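Local structure of single-stranded DNA-binding protein (Thermus aquaticus, 2FXQ) at residues V56-Q62 with Q98-I104; L14-P18 with L69-G73; N129-G135 with L195-L201. The protein binds single-stranded DNA and, working as a homodimer, probably recruits partner proteins to sites of DNA replication, recombination and repair. One frame throughout, in Å; residues are numbered along the deposited sequence.

Contact 1. Residues V56-Q62 with Q98-I104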
loop_
_atom_site.group_PDB
_atom_site.type_symbol
_atom_site.label_atom_id
_atom_site.label_comp_id
_atom_site.label_asym_id
_atom_site.label_seq_id
_atom_site.Cartn_x
_atom_site.Cartn_y
_atom_site.Cartn_z
ATOM N N VAL A 56 -8.486 11.127 11.551
ATOM C CA VAL A 56 -8.670 11.253 10.114
ATOM C C VAL A 56 -9.714 12.351 9.910
ATOM O O VAL A 56 -10.863 12.228 10.405
ATOM C CB VAL A 56 -9.154 9.931 9.487
ATOM C CG1 VAL A 56 -9.497 10.094 7.968
ATOM C CG2 VAL A 56 -8.029 8.858 9.612
ATOM N N ARG A 57 -9.358 13.340 9.109
ATOM C CA ARG A 57 -10.308 14.418 8.832
ATOM C C ARG A 57 -10.857 14.345 7.402
ATOM O O ARG A 57 -10.063 14.326 6.437
ATOM C CB ARG A 57 -9.583 15.750 8.990
ATOM C CG ARG A 57 -10.463 16.961 8.633
ATOM C CD ARG A 57 -9.888 18.246 9.222
ATOM N NE ARG A 57 -10.229 18.295 10.654
ATOM C CZ ARG A 57 -10.015 19.360 11.429
ATOM N NH1 ARG A 57 -9.412 20.429 10.938
ATOM N NH2 ARG A 57 -10.393 19.356 12.685
ATOM N N LEU A 58 -12.199 14.343 7.289
ATOM C CA LEU A 58 -12.876 14.594 6.014
ATOM C C LEU A 58 -13.350 15.984 5.974
ATOM O O LEU A 58 -13.953 16.507 6.965
ATOM C CB LEU A 58 -14.112 13.667 5.860
ATOM C CG LEU A 58 -13.866 12.148 5.683
ATOM C CD1 LEU A 58 -12.947 11.527 6.739
ATOM C CD2 LEU A 58 -15.224 11.414 5.674
ATOM N N LEU A 59 -13.108 16.611 4.844
ATOM C CA LEU A 59 -13.612 17.989 4.659
ATOM C C LEU A 59 -14.470 18.115 3.447
ATOM O O LEU A 59 -14.147 17.512 2.433
ATOM C CB LEU A 59 -12.429 18.912 4.418
ATOM C CG LEU A 59 -11.587 19.483 5.542
ATOM C CD1 LEU A 59 -10.631 20.551 4.921
ATOM C CD2 LEU A 59 -12.441 20.176 6.588
ATOM N N GLY A 60 -15.515 18.965 3.487
ATOM C CA GLY A 60 -16.269 19.279 2.287
ATOM C C GLY A 60 -17.127 18.066 1.872
ATOM O O GLY A 60 -17.806 17.467 2.688
ATOM N N ARG A 61 -17.078 17.703 0.600
ATOM C CA ARG A 61 -18.036 16.741 0.032
ATOM C C ARG A 61 -18.026 15.354 0.700
ATOM O O ARG A 61 -19.097 14.778 0.941
ATOM C CB ARG A 61 -17.760 16.564 -1.452
ATOM C CG ARG A 61 -18.921 16.058 -2.235
ATOM C CD ARG A 61 -18.512 15.574 -3.635
ATOM N NE ARG A 61 -17.968 16.649 -4.470
ATOM C CZ ARG A 61 -18.651 17.324 -5.411
ATOM N NH1 ARG A 61 -19.934 17.057 -5.665
ATOM N NH2 ARG A 61 -18.041 18.282 -6.099
ATOM N N GLN A 62 -16.837 14.818 0.989
ATOM C CA GLN A 62 -16.763 13.532 1.742
ATOM C C GLN A 62 -17.380 13.663 3.131
ATOM O O GLN A 62 -17.996 12.743 3.613
ATOM C CB GLN A 62 -15.337 13.036 1.896
ATOM C CG GLN A 62 -14.726 12.371 0.611
ATOM C CD GLN A 62 -15.266 10.929 0.298
ATOM O OE1 GLN A 62 -15.266 10.018 1.147
ATOM N NE2 GLN A 62 -15.707 10.741 -0.942
ATOM N N GLN A 98 -2.029 14.655 11.245
ATOM C CA GLN A 98 -3.294 13.961 11.032
ATOM C C GLN A 98 -3.355 13.450 9.592
ATOM O O GLN A 98 -2.541 13.838 8.766
ATOM C CB GLN A 98 -4.506 14.859 11.349
ATOM C CG GLN A 98 -4.814 15.852 10.293
ATOM C CD GLN A 98 -5.931 16.866 10.655
ATOM O OE1 GLN A 98 -6.552 16.797 11.712
ATOM N NE2 GLN A 98 -6.178 17.789 9.745
ATOM N N VAL A 99 -4.334 12.616 9.325
ATOM C CA VAL A 99 -4.525 12.106 7.963
ATOM C C VAL A 99 -5.651 12.968 7.418
ATOM O O VAL A 99 -6.721 13.007 8.020
ATOM C CB VAL A 99 -4.982 10.665 7.976
ATOM C CG1 VAL A 99 -5.343 10.197 6.506
ATOM C CG2 VAL A 99 -3.888 9.816 8.648
ATOM N N ARG A 100 -5.446 13.595 6.268
ATOM C CA ARG A 100 -6.560 14.227 5.551
ATOM C C ARG A 100 -7.048 13.184 4.551
ATOM O O ARG A 100 -6.292 12.788 3.643
ATOM C CB ARG A 100 -6.062 15.490 4.820
ATOM C CG ARG A 100 -7.082 15.992 3.783
ATOM C CD ARG A 100 -8.223 16.844 4.317
ATOM N NE ARG A 100 -8.388 18.011 3.430
ATOM C CZ ARG A 100 -7.767 19.186 3.591
ATOM N NH1 ARG A 100 -6.968 19.411 4.648
ATOM N NH2 ARG A 100 -7.985 20.155 2.713
ATOM N N ALA A 101 -8.298 12.729 4.688
ATOM C CA ALA A 101 -8.801 11.704 3.796
ATOM C C ALA A 101 -9.117 12.336 2.442
ATOM O O ALA A 101 -9.754 13.406 2.336
ATOM C CB ALA A 101 -10.046 11.020 4.356
ATOM N N GLU A 102 -8.705 11.599 1.416
ATOM C CA GLU A 102 -9.087 11.824 0.032
ATOM C C GLU A 102 -10.477 11.200 -0.111
ATOM O O GLU A 102 -11.413 11.833 -0.649
ATOM C CB GLU A 102 -8.041 11.198 -0.920
ATOM C CG GLU A 102 -7.131 12.216 -1.643
ATOM C CD GLU A 102 -6.001 12.857 -0.782
ATOM O OE1 GLU A 102 -6.279 13.891 -0.097
ATOM O OE2 GLU A 102 -4.818 12.362 -0.791
ATOM N N PHE A 103 -10.668 10.004 0.436
ATOM C CA PHE A 103 -12.037 9.417 0.499
ATOM C C PHE A 103 -11.979 8.333 1.542
ATOM O O PHE A 103 -10.881 7.905 1.958
ATOM C CB PHE A 103 -12.479 8.757 -0.832
ATOM C CG PHE A 103 -11.592 7.599 -1.264
ATOM C CD1 PHE A 103 -11.889 6.297 -0.879
ATOM C CD2 PHE A 103 -10.482 7.824 -2.052
ATOM C CE1 PHE A 103 -11.067 5.273 -1.208
ATOM C CE2 PHE A 103 -9.684 6.780 -2.472
ATOM C CZ PHE A 103 -9.954 5.516 -2.033
ATOM N N ILE A 104 -13.156 7.894 1.971
ATOM C CA ILE A 104 -13.238 6.714 2.825
ATOM C C ILE A 104 -14.260 5.740 2.238
ATOM O O ILE A 104 -15.091 6.135 1.407
ATOM C CB ILE A 104 -13.643 7.082 4.305
ATOM C CG1 ILE A 104 -15.102 7.633 4.352
ATOM C CG2 ILE A 104 -12.617 8.060 4.928
ATOM C CD1 ILE A 104 -15.646 7.638 5.725
HETATM O O HOH W 1 -11.523 15.230 2.832
HETATM O O HOH W 2 -16.465 7.410 -0.699
#
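Q98 meets the side chain of R57, its NE2 3.8 Å from R57 CD. Its OE1 lies over one face of the R57 guanidinium, near the rim, with amide and guanidinium planes 61° apart. The polar ends have stronger partners: E83 takes Q98 NE2 and also forms a salt bridge with R100 NH1, and D31 takes R57 NE. V99 O receives R57 N at 2.9 Å. The V99 side chain lies alongside V56 and points the same way, to the face that also carries A101. R100 points to the other face with R57. Bends at chi2 and chi3 bring its guanidinium against L59, whose CD1 sits 3.4 Å from R100 CZ, over the centre of the group. A101 N donates to R57 O at 3.0 Å. This is the parallel pairing of strands 47-59 and 97-101 that closes the barrel of an OB fold. A101 CB touches both V56 CG1 and L58 CD1. Beyond it water 1 links A101 O to L59 N. At E102 the chain turns a corner, and E102 and F103 form a classic beta bulge opposite E79. F103 CB packs on the amide of Q62. I104 N binds Q62 OE1 at 3.1 Å, from 47° above the carbonyl plane; W66 NE1 also donates to this oxygen. I104 CD1 meets L58 CD2 at 3.8 Å, the two side chains crossing at about a right angle.

Contact 2. Residues L14-P18 with L69-G73; sequences LTARP and LLEKG
L14 and G73 are joined by a single backbone hydrogen bond, G73 N to L14 O, at 2.7 Å and 160°. The bond ties two loops of the first OB fold. One follows strand 5-14, and the other leads from helix 61-66 into strand 75-84. L14 also reaches across with its side chain. CG stands anti to the carbonyl carbon (chi1 -73°), and CD1 comes to 3.3 Å from E71 O. The same methyl lies 3.9 Å from L70 CB. P18 comes to L70 CB from its own loop, its CG at 3.8 Å and crossing the leucine at about a right angle. L70 CB thus touches both L14 and P18. An alanine at P18 would lack the ring carbons that touch L70 and would probably open a gap beside L70 CB. L70 N donates to water 3 at 2.9 Å; water 4 lies within bonding distance of both P18 O and L70 O. In the next shell, L14 and P18 both rest on L32, while L14 and L70 share I76. L70 also packs on I104 and P106, consistent with the apolar part of the contact bordering the barrel interior. The outer part is exposed. There R17 passes its CG by L70 O, and its guanidinium forms a salt bridge with D19. K72 is extended along the T15-R17 backbone: its CB lies 3.7 Å from R17 N, and its CE 3.6 Å from T15 O.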
loop_
_atom_site.group_PDB
_atom_site.type_symbol
_atom_site.label_atom_id
_atom_site.label_comp_id
_atom_site.label_asym_id
_atom_site.label_seq_id
_atom_site.Cartn_x
_atom_site.Cartn_y
_atom_site.Cartn_z
ATOM N N LEU A 14 -13.527 2.815 14.290
ATOM C CA LEU A 14 -13.898 4.078 14.929
ATOM C C LEU A 14 -14.043 3.925 16.470
ATOM O O LEU A 14 -14.745 3.017 16.999
ATOM C CB LEU A 14 -15.199 4.616 14.327
ATOM C CG LEU A 14 -15.112 5.212 12.903
ATOM C CD1 LEU A 14 -16.528 5.368 12.332
ATOM C CD2 LEU A 14 -14.436 6.643 12.904
ATOM N N THR A 15 -13.371 4.816 17.189
ATOM C CA THR A 15 -13.409 4.781 18.637
ATOM C C THR A 15 -14.482 5.653 19.223
ATOM O O THR A 15 -14.637 5.627 20.438
ATOM C CB THR A 15 -12.087 5.216 19.284
ATOM O OG1 THR A 15 -11.755 6.533 18.780
ATOM C CG2 THR A 15 -10.965 4.284 18.843
ATOM N N ALA A 16 -15.195 6.414 18.391
ATOM C CA ALA A 16 -16.351 7.198 18.806
ATOM C C ALA A 16 -17.212 7.413 17.605
ATOM O O ALA A 16 -16.737 7.348 16.468
ATOM C CB ALA A 16 -15.927 8.578 19.421
ATOM N N ARG A 17 -18.491 7.714 17.818
ATOM C CA ARG A 17 -19.345 8.060 16.689
ATOM C C ARG A 17 -18.937 9.423 16.097
ATOM O O ARG A 17 -18.877 10.389 16.859
ATOM C CB ARG A 17 -20.809 8.111 17.185
ATOM C CG ARG A 17 -21.881 8.235 16.094
ATOM C CD ARG A 17 -23.302 8.484 16.681
ATOM N NE ARG A 17 -23.454 9.868 17.159
ATOM C CZ ARG A 17 -23.880 10.214 18.370
ATOM N NH1 ARG A 17 -24.264 9.269 19.234
ATOM N NH2 ARG A 17 -23.967 11.517 18.713
ATOM N N PRO A 18 -18.627 9.512 14.788
ATOM C CA PRO A 18 -18.329 10.804 14.154
ATOM C C PRO A 18 -19.559 11.685 14.037
ATOM O O PRO A 18 -20.596 11.197 13.499
ATOM C CB PRO A 18 -17.868 10.417 12.734
ATOM C CG PRO A 18 -17.596 8.971 12.744
ATOM C CD PRO A 18 -18.483 8.391 13.837
ATOM N N LEU A 69 -23.844 8.609 8.732
ATOM C CA LEU A 69 -23.904 7.215 8.369
ATOM C C LEU A 69 -22.971 6.340 9.172
ATOM O O LEU A 69 -23.100 5.086 9.081
ATOM C CB LEU A 69 -23.607 7.024 6.883
ATOM C CG LEU A 69 -24.690 7.647 5.992
ATOM C CD1 LEU A 69 -24.278 7.559 4.520
ATOM C CD2 LEU A 69 -26.076 6.959 6.261
ATOM N N LEU A 70 -22.045 6.939 9.942
ATOM C CA LEU A 70 -20.958 6.100 10.583
ATOM C C LEU A 70 -21.160 5.855 12.088
ATOM O O LEU A 70 -21.758 6.707 12.758
ATOM C CB LEU A 70 -19.561 6.714 10.367
ATOM C CG LEU A 70 -19.213 7.092 8.938
ATOM C CD1 LEU A 70 -17.849 7.765 8.930
ATOM C CD2 LEU A 70 -19.263 5.860 8.113
ATOM N N GLU A 71 -20.704 4.681 12.563
ATOM C CA GLU A 71 -20.892 4.249 13.962
ATOM C C GLU A 71 -19.596 3.976 14.673
ATOM O O GLU A 71 -18.640 3.498 14.068
ATOM C CB GLU A 71 -21.630 2.912 14.037
ATOM C CG GLU A 71 -23.025 2.888 13.410
ATOM C CD GLU A 71 -24.096 3.514 14.287
ATOM O OE1 GLU A 71 -25.286 3.425 13.911
ATOM O OE2 GLU A 71 -23.757 4.130 15.328
ATOM N N LYS A 72 -19.618 4.186 15.981
ATOM C CA LYS A 72 -18.515 3.768 16.823
ATOM C C LYS A 72 -18.363 2.289 16.637
ATOM O O LYS A 72 -19.373 1.584 16.569
ATOM C CB LYS A 72 -18.862 4.067 18.299
ATOM C CG LYS A 72 -17.864 3.457 19.278
ATOM C CD LYS A 72 -18.193 3.886 20.707
ATOM C CE LYS A 72 -17.098 3.268 21.590
ATOM N NZ LYS A 72 -17.144 3.883 22.918
ATOM N N GLY A 73 -17.131 1.787 16.529
ATOM C CA GLY A 73 -16.980 0.341 16.376
ATOM C C GLY A 73 -16.879 -0.093 14.910
ATOM O O GLY A 73 -16.511 -1.223 14.617
HETATM O O HOH W 3 -21.065 9.661 10.456
HETATM O O HOH W 4 -22.881 9.170 13.024
#

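Contact 3. Residues N129-G135 with L195-L201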
loop_
_atom_site.group_PDB
_atom_site.type_symbol
_atom_site.label_atom_id
_atom_site.label_comp_id
_atom_site.label_asym_id
_atom_site.label_seq_id
_atom_site.Cartn_x
_atom_site.Cartn_y
_atom_site.Cartn_z
ATOM N N ASN A 129 -1.968 -0.287 7.624
ATOM C CA ASN A 129 -1.533 0.995 8.088
ATOM C C ASN A 129 -0.271 1.186 7.284
ATOM O O ASN A 129 0.766 0.611 7.608
ATOM C CB ASN A 129 -1.259 0.867 9.569
ATOM C CG ASN A 129 -0.465 2.001 10.110
ATOM O OD1 ASN A 129 -0.230 2.960 9.388
ATOM N ND2 ASN A 129 -0.106 1.943 11.414
ATOM N N GLN A 130 -0.376 1.884 6.170
ATOM C CA GLN A 130 0.754 2.062 5.264
ATOM C C GLN A 130 0.916 3.517 4.886
ATOM O O GLN A 130 -0.079 4.218 4.604
ATOM C CB GLN A 130 0.558 1.257 3.949
ATOM C CG GLN A 130 1.768 1.483 2.885
ATOM C CD GLN A 130 2.049 0.301 1.921
ATOM O OE1 GLN A 130 2.759 -0.671 2.271
ATOM N NE2 GLN A 130 1.500 0.396 0.709
ATOM N N VAL A 131 2.173 4.002 4.863
ATOM C CA VAL A 131 2.405 5.323 4.389
ATOM C C VAL A 131 3.487 5.237 3.286
ATOM O O VAL A 131 4.423 4.449 3.408
ATOM C CB VAL A 131 3.010 6.158 5.591
ATOM C CG1 VAL A 131 3.425 7.542 5.074
ATOM C CG2 VAL A 131 1.959 6.290 6.783
ATOM N N ILE A 132 3.319 6.020 2.198
ATOM C CA ILE A 132 4.359 6.116 1.167
ATOM C C ILE A 132 4.724 7.604 1.106
ATOM O O ILE A 132 3.842 8.462 0.875
ATOM C CB ILE A 132 3.872 5.615 -0.170
ATOM C CG1 ILE A 132 3.498 4.120 -0.049
ATOM C CG2 ILE A 132 5.033 5.790 -1.244
ATOM C CD1 ILE A 132 2.914 3.504 -1.437
ATOM N N LEU A 133 6.018 7.924 1.312
ATOM C CA LEU A 133 6.436 9.309 1.198
ATOM C C LEU A 133 7.602 9.347 0.225
ATOM O O LEU A 133 8.447 8.444 0.222
ATOM C CB LEU A 133 6.989 9.866 2.548
ATOM C CG LEU A 133 6.062 9.815 3.776
ATOM C CD1 LEU A 133 6.749 10.307 5.083
ATOM C CD2 LEU A 133 4.776 10.630 3.489
ATOM N N MET A 134 7.709 10.424 -0.536
ATOM C CA MET A 134 8.965 10.624 -1.261
ATOM C C MET A 134 9.269 12.095 -1.137
ATOM O O MET A 134 8.383 12.965 -1.417
ATOM C CB MET A 134 8.826 10.276 -2.738
ATOM C CG MET A 134 10.305 10.141 -3.430
ATOM S SD MET A 134 10.086 9.521 -5.060
ATOM C CE MET A 134 10.251 7.815 -4.900
ATOM N N GLY A 135 10.510 12.408 -0.762
ATOM C CA GLY A 135 10.858 13.829 -0.580
ATOM C C GLY A 135 12.374 13.986 -0.433
ATOM O O GLY A 135 13.121 13.176 -0.986
ATOM N N LEU A 195 14.666 10.665 -0.856
ATOM C CA LEU A 195 14.357 9.475 -0.101
ATOM C C LEU A 195 12.933 9.031 -0.408
ATOM O O LEU A 195 11.989 9.831 -0.307
ATOM C CB LEU A 195 14.495 9.777 1.389
ATOM C CG LEU A 195 14.403 8.570 2.327
ATOM C CD1 LEU A 195 15.527 7.547 1.999
ATOM C CD2 LEU A 195 14.447 9.042 3.813
ATOM N N LEU A 196 12.768 7.721 -0.682
ATOM C CA LEU A 196 11.435 7.081 -0.712
ATOM C C LEU A 196 11.228 6.288 0.584
ATOM O O LEU A 196 12.113 5.513 0.975
ATOM C CB LEU A 196 11.413 6.110 -1.914
ATOM C CG LEU A 196 10.176 5.148 -2.009
ATOM C CD1 LEU A 196 8.892 5.984 -2.236
ATOM C CD2 LEU A 196 10.348 4.184 -3.178
ATOM N N VAL A 197 10.108 6.505 1.281
ATOM C CA VAL A 197 9.881 5.775 2.525
ATOM C C VAL A 197 8.617 4.944 2.335
ATOM O O VAL A 197 7.607 5.493 1.890
ATOM C CB VAL A 197 9.553 6.741 3.571
ATOM C CG1 VAL A 197 9.242 6.069 4.977
ATOM C CG2 VAL A 197 10.746 7.810 3.730
ATOM N N ILE A 198 8.659 3.669 2.730
ATOM C CA ILE A 198 7.444 2.887 2.832
ATOM C C ILE A 198 7.355 2.623 4.340
ATOM O O ILE A 198 8.300 2.095 4.912
ATOM C CB ILE A 198 7.474 1.535 2.019
ATOM C CG1 ILE A 198 8.048 1.657 0.562
ATOM C CG2 ILE A 198 6.071 0.792 2.138
ATOM C CD1 ILE A 198 7.208 2.386 -0.451
ATOM N N GLY A 199 6.275 3.031 4.984
ATOM C CA GLY A 199 6.259 2.852 6.421
ATOM C C GLY A 199 4.844 2.732 6.941
ATOM O O GLY A 199 3.957 2.351 6.213
ATOM N N ARG A 200 4.659 3.104 8.195
ATOM C CA ARG A 200 3.346 2.992 8.814
ATOM C C ARG A 200 3.259 4.118 9.819
ATOM O O ARG A 200 4.282 4.642 10.272
ATOM C CB ARG A 200 3.203 1.620 9.495
ATOM C CG ARG A 200 4.237 1.285 10.542
ATOM C CD ARG A 200 3.918 -0.112 11.124
ATOM N NE ARG A 200 4.941 -0.497 12.075
ATOM C CZ ARG A 200 4.973 -1.677 12.694
ATOM N NH1 ARG A 200 4.018 -2.580 12.501
ATOM N NH2 ARG A 200 5.924 -1.930 13.556
ATOM N N LEU A 201 2.042 4.417 10.239
ATOM C CA LEU A 201 1.844 5.552 11.145
ATOM C C LEU A 201 1.799 5.024 12.559
ATOM O O LEU A 201 1.095 4.040 12.831
ATOM C CB LEU A 201 0.476 6.152 10.826
ATOM C CG LEU A 201 0.396 7.479 10.130
ATOM C CD1 LEU A 201 -0.957 8.198 10.535
ATOM C CD2 LEU A 201 1.534 8.442 10.444
HETATM O O HOH W 5 4.129 -0.456 4.859
#
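N129 grips the backbone of L201 with both ends of its amide. OD1 accepts L201 N at 2.8 Å, and ND2 donates to L201 O, also at 2.8 Å. The second bond runs in the amide plane of N129 and uses a lone pair of L201 O. CG anti to the backbone N (chi1 165°) turns the amide across to L201. From there the antiparallel ladder continues through the hydrogen-bonded pairs V131 with G199, L133 with V197 and G135 with L195. The face of V131, L133, L195 and V197 is buried and looks into the second OB barrel. V131 CG2 reaches L201 CG at 3.9 Å. L133 and V197 meet at their CB atoms, 4.2 Å apart. The second subunit lies along the other face. Its Q130 packs on Q130 at the wetter end, where water 5 donates to Q130 OE1 at 2.9 Å and to G199 O. At the far end the packing is tight: M134 bends at chi3 to put CE 3.5 Å from L196 CD1. There F77 of the second subunit covers L196, and its D105 covers M134. The edge of strand 129-137 away from 194-207 pairs with strand 5-14 of the first domain, and strand 213-225 pairs with strand 194-207. Inside the barrel L133 and V197 meet L157 of strand 151-160 and V176 of strand 171-179.

How the contacts relate
From the N terminus, the first segment met is 14-18, after strand 5-14. Contact 2 brings 69-73 back to it and closes a loop of 50 residues. Segment 56-62 lies inside that loop, but its partner 98-104 comes after it, so contacts 1 and 2 cross. Contact 1 closes a loop of 35 residues. Together they tie both ends of the link through helix 61-66 into the first OB domain, and they touch at I104. Contact 3 opens later and closes 59 residues, joining strands 129-137 and 194-207 of the second domain. V99 of contact 1 packs on L201 of contact 3, so the domains meet there. Contacts 2 and 3 stay about 13 Å apart between nearest atoms.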